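Local coordinates for scyllo-inosose 3-dehydrogenase (Thermotoga maritima, PDB 3IP1), which catalyses the NAD(+)-dependent oxidation of scyllo-inosose to 3-dehydro-scyllo-inosose, probably as a step in myo-inositol breakdown, at residues N112-K117 / A172-E177. Sequence-based numbering, arbitrary orientation.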
loop_
_atom_site.group_PDB
_atom_site.type_symbol
_atom_site.label_atom_id
_atom_site.label_comp_id
_atom_site.label_asym_id
_atom_site.label_seq_id
_atom_site.Cartn_x
_atom_site.Cartn_y
_atom_site.Cartn_z
ATOM N N ASN A 112 10.810 10.674 27.703
ATOM C CA ASN A 112 10.225 9.346 27.560
ATOM C C ASN A 112 8.966 9.442 26.691
ATOM O O ASN A 112 8.010 10.141 27.052
ATOM C CB ASN A 112 9.878 8.763 28.931
ATOM C CG ASN A 112 9.318 7.359 28.849
ATOM O OD1 ASN A 112 9.061 6.858 27.766
ATOM N ND2 ASN A 112 9.121 6.714 30.002
ATOM N N ARG A 113 8.976 8.747 25.554
ATOM C CA ARG A 113 7.819 8.725 24.656
ATOM C C ARG A 113 6.536 8.216 25.310
ATOM O O ARG A 113 5.456 8.686 24.956
ATOM C CB ARG A 113 8.098 7.905 23.404
ATOM C CG ARG A 113 8.862 8.659 22.339
ATOM C CD ARG A 113 9.242 7.721 21.225
ATOM N NE ARG A 113 10.396 6.904 21.611
ATOM C CZ ARG A 113 11.618 7.034 21.105
ATOM N NH1 ARG A 113 12.606 6.250 21.550
ATOM N NH2 ARG A 113 11.852 7.945 20.162
ATOM N N ARG A 114 6.650 7.276 26.255
ATOM C CA ARG A 114 5.482 6.803 27.022
ATOM C C ARG A 114 4.651 7.951 27.616
ATOM O O ARG A 114 3.424 7.891 27.612
ATOM C CB ARG A 114 5.880 5.832 28.146
ATOM C CG ARG A 114 4.652 5.248 28.896
ATOM C CD ARG A 114 4.999 4.305 30.046
ATOM N NE ARG A 114 5.878 4.910 31.047
ATOM C CZ ARG A 114 5.481 5.619 32.106
ATOM N NH1 ARG A 114 4.197 5.867 32.331
ATOM N NH2 ARG A 114 6.382 6.099 32.947
ATOM N N THR A 115 5.322 8.992 28.112
ATOM C CA THR A 115 4.644 10.068 28.841
ATOM C C THR A 115 4.758 11.412 28.151
ATOM O O THR A 115 4.056 12.345 28.509
ATOM C CB THR A 115 5.232 10.234 30.250
ATOM O OG1 THR A 115 6.643 10.486 30.148
ATOM C CG2 THR A 115 4.986 8.975 31.088
ATOM N N ASN A 116 5.644 11.516 27.167
ATOM C CA ASN A 116 6.055 12.804 26.620
ATOM C C ASN A 116 6.617 13.755 27.684
ATOM O O ASN A 116 6.538 14.972 27.561
ATOM C CB ASN A 116 4.937 13.473 25.813
ATOM C CG ASN A 116 5.467 14.569 24.894
ATOM O OD1 ASN A 116 6.556 14.443 24.315
ATOM N ND2 ASN A 116 4.706 15.644 24.758
ATOM N N LYS A 117 7.205 13.170 28.720
ATOM C CA LYS A 117 7.889 13.913 29.767
ATOM C C LYS A 117 9.258 13.321 30.011
ATOM O O LYS A 117 9.546 12.199 29.578
ATOM C CB LYS A 117 7.065 13.914 31.056
ATOM C CG LYS A 117 5.801 14.742 30.912
ATOM C CD LYS A 117 4.806 14.480 32.020
ATOM C CE LYS A 117 3.591 15.377 31.836
ATOM N NZ LYS A 117 2.632 15.249 32.974
ATOM N N ALA A 172 15.605 5.153 23.481
ATOM C CA ALA A 172 15.054 4.305 24.552
ATOM C C ALA A 172 13.522 4.165 24.472
ATOM O O ALA A 172 12.845 5.105 24.076
ATOM C CB ALA A 172 15.479 4.842 25.930
ATOM N N TRP A 173 13.017 2.985 24.838
ATOM C CA TRP A 173 11.590 2.663 24.827
ATOM C C TRP A 173 11.185 2.048 26.165
ATOM O O TRP A 173 11.874 1.183 26.704
ATOM C CB TRP A 173 11.272 1.667 23.700
ATOM C CG TRP A 173 11.424 2.258 22.330
ATOM C CD1 TRP A 173 12.517 2.179 21.514
ATOM C CD2 TRP A 173 10.448 3.037 21.623
ATOM N NE1 TRP A 173 12.278 2.857 20.338
ATOM C CE2 TRP A 173 11.015 3.387 20.379
ATOM C CE3 TRP A 173 9.146 3.469 21.924
ATOM C CZ2 TRP A 173 10.325 4.145 19.425
ATOM C CZ3 TRP A 173 8.461 4.234 20.976
ATOM C CH2 TRP A 173 9.053 4.552 19.740
ATOM N N SER A 174 10.052 2.477 26.692
ATOM C CA SER A 174 9.633 2.027 28.016
ATOM C C SER A 174 9.242 0.557 28.029
ATOM O O SER A 174 8.572 0.095 27.113
ATOM C CB SER A 174 8.450 2.846 28.502
ATOM O OG SER A 174 8.033 2.349 29.757
ATOM N N LEU A 175 9.626 -0.165 29.082
ATOM C CA LEU A 175 9.113 -1.514 29.300
ATOM C C LEU A 175 7.999 -1.603 30.366
ATOM O O LEU A 175 7.746 -2.697 30.897
ATOM C CB LEU A 175 10.253 -2.472 29.671
ATOM C CG LEU A 175 11.412 -2.673 28.678
ATOM C CD1 LEU A 175 12.487 -3.526 29.348
ATOM C CD2 LEU A 175 10.967 -3.276 27.316
ATOM N N ARG A 176 7.343 -0.485 30.694
ATOM C CA ARG A 176 6.262 -0.443 31.716
ATOM C C ARG A 176 5.178 -1.496 31.489
ATOM O O ARG A 176 4.695 -2.146 32.418
ATOM C CB ARG A 176 5.584 0.934 31.727
ATOM C CG ARG A 176 6.301 1.995 32.519
ATOM C CD ARG A 176 5.709 2.137 33.920
ATOM N NE ARG A 176 4.263 2.334 33.893
ATOM C CZ ARG A 176 3.551 2.671 34.958
ATOM N NH1 ARG A 176 2.238 2.825 34.868
ATOM N NH2 ARG A 176 4.160 2.855 36.117
ATOM N N GLU A 177 4.773 -1.633 30.231
ATOM C CA GLU A 177 3.733 -2.610 29.870
ATOM C C GLU A 177 4.040 -4.056 30.303
ATOM O O GLU A 177 3.136 -4.887 30.375
ATOM C CB GLU A 177 3.501 -2.618 28.357
ATOM C CG GLU A 177 2.778 -1.401 27.767
ATOM C CD GLU A 177 2.937 -1.375 26.245
ATOM O OE1 GLU A 177 1.938 -1.618 25.527
ATOM O OE2 GLU A 177 4.080 -1.160 25.774
HETATM O O HOH W 1 11.821 7.988 24.456
#
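The guanidinium of Arg113 lies nearly flat on the indole of Trp173, planes 22° apart, with CZ of Arg113 3.8 Å from the centroid of the six-membered ring, a cation-pi contact over the face. NE of Arg113 comes closest, 3.3 Å from Trp173 CH2. A bend at chi3 (-78°) turns the group onto the ring and lets its NH1 donate to Ala172 O at 2.8 Å; that oxygen sits at the guanidinium edge, tilted from its plane, and the same NH1 also serves Lys170 O. Over the other guanidinium face, toward its rim, sits a water that accepts from Arg113 N and can donate to Ala172 O.

The second flat pair is Arg114 on Arg176. In the modelled conformer of Arg176, one of two, the guanidiniums stack with centres 4.5 Å apart, a doubtful contact for that reason; Thr115 CG2 sits over the opposite face of Arg114, toward its rim. At the edge, near the plane, Ser174 OG lies 3.6 Å from Arg114 NE. Glu123, salt-bridged to this NE, also hydrogen-bonds Ser174 OG and Asn112 ND2.

In the GroES-like domain, 112-117 is the turn of a hairpin with a G1 beta bulge, set against strand 172-174. Asn112 OD1 closes an Asx turn on Arg114 N (2.9 Å), while Ser174 OG closes an ST turn on Arg176 N (3.1 Å) where that strand ends. Trp173 also touches Pro351 and Ile354 of helix 349-358, and its NE1 hydrogen-bonds Glu128. With an alanine at Trp173, the Arg113 guanidinium is likely to lose its flat support and Glu128 its indole donor. Arg308 of a third subunit grips the carbonyls of Arg113 and Arg114.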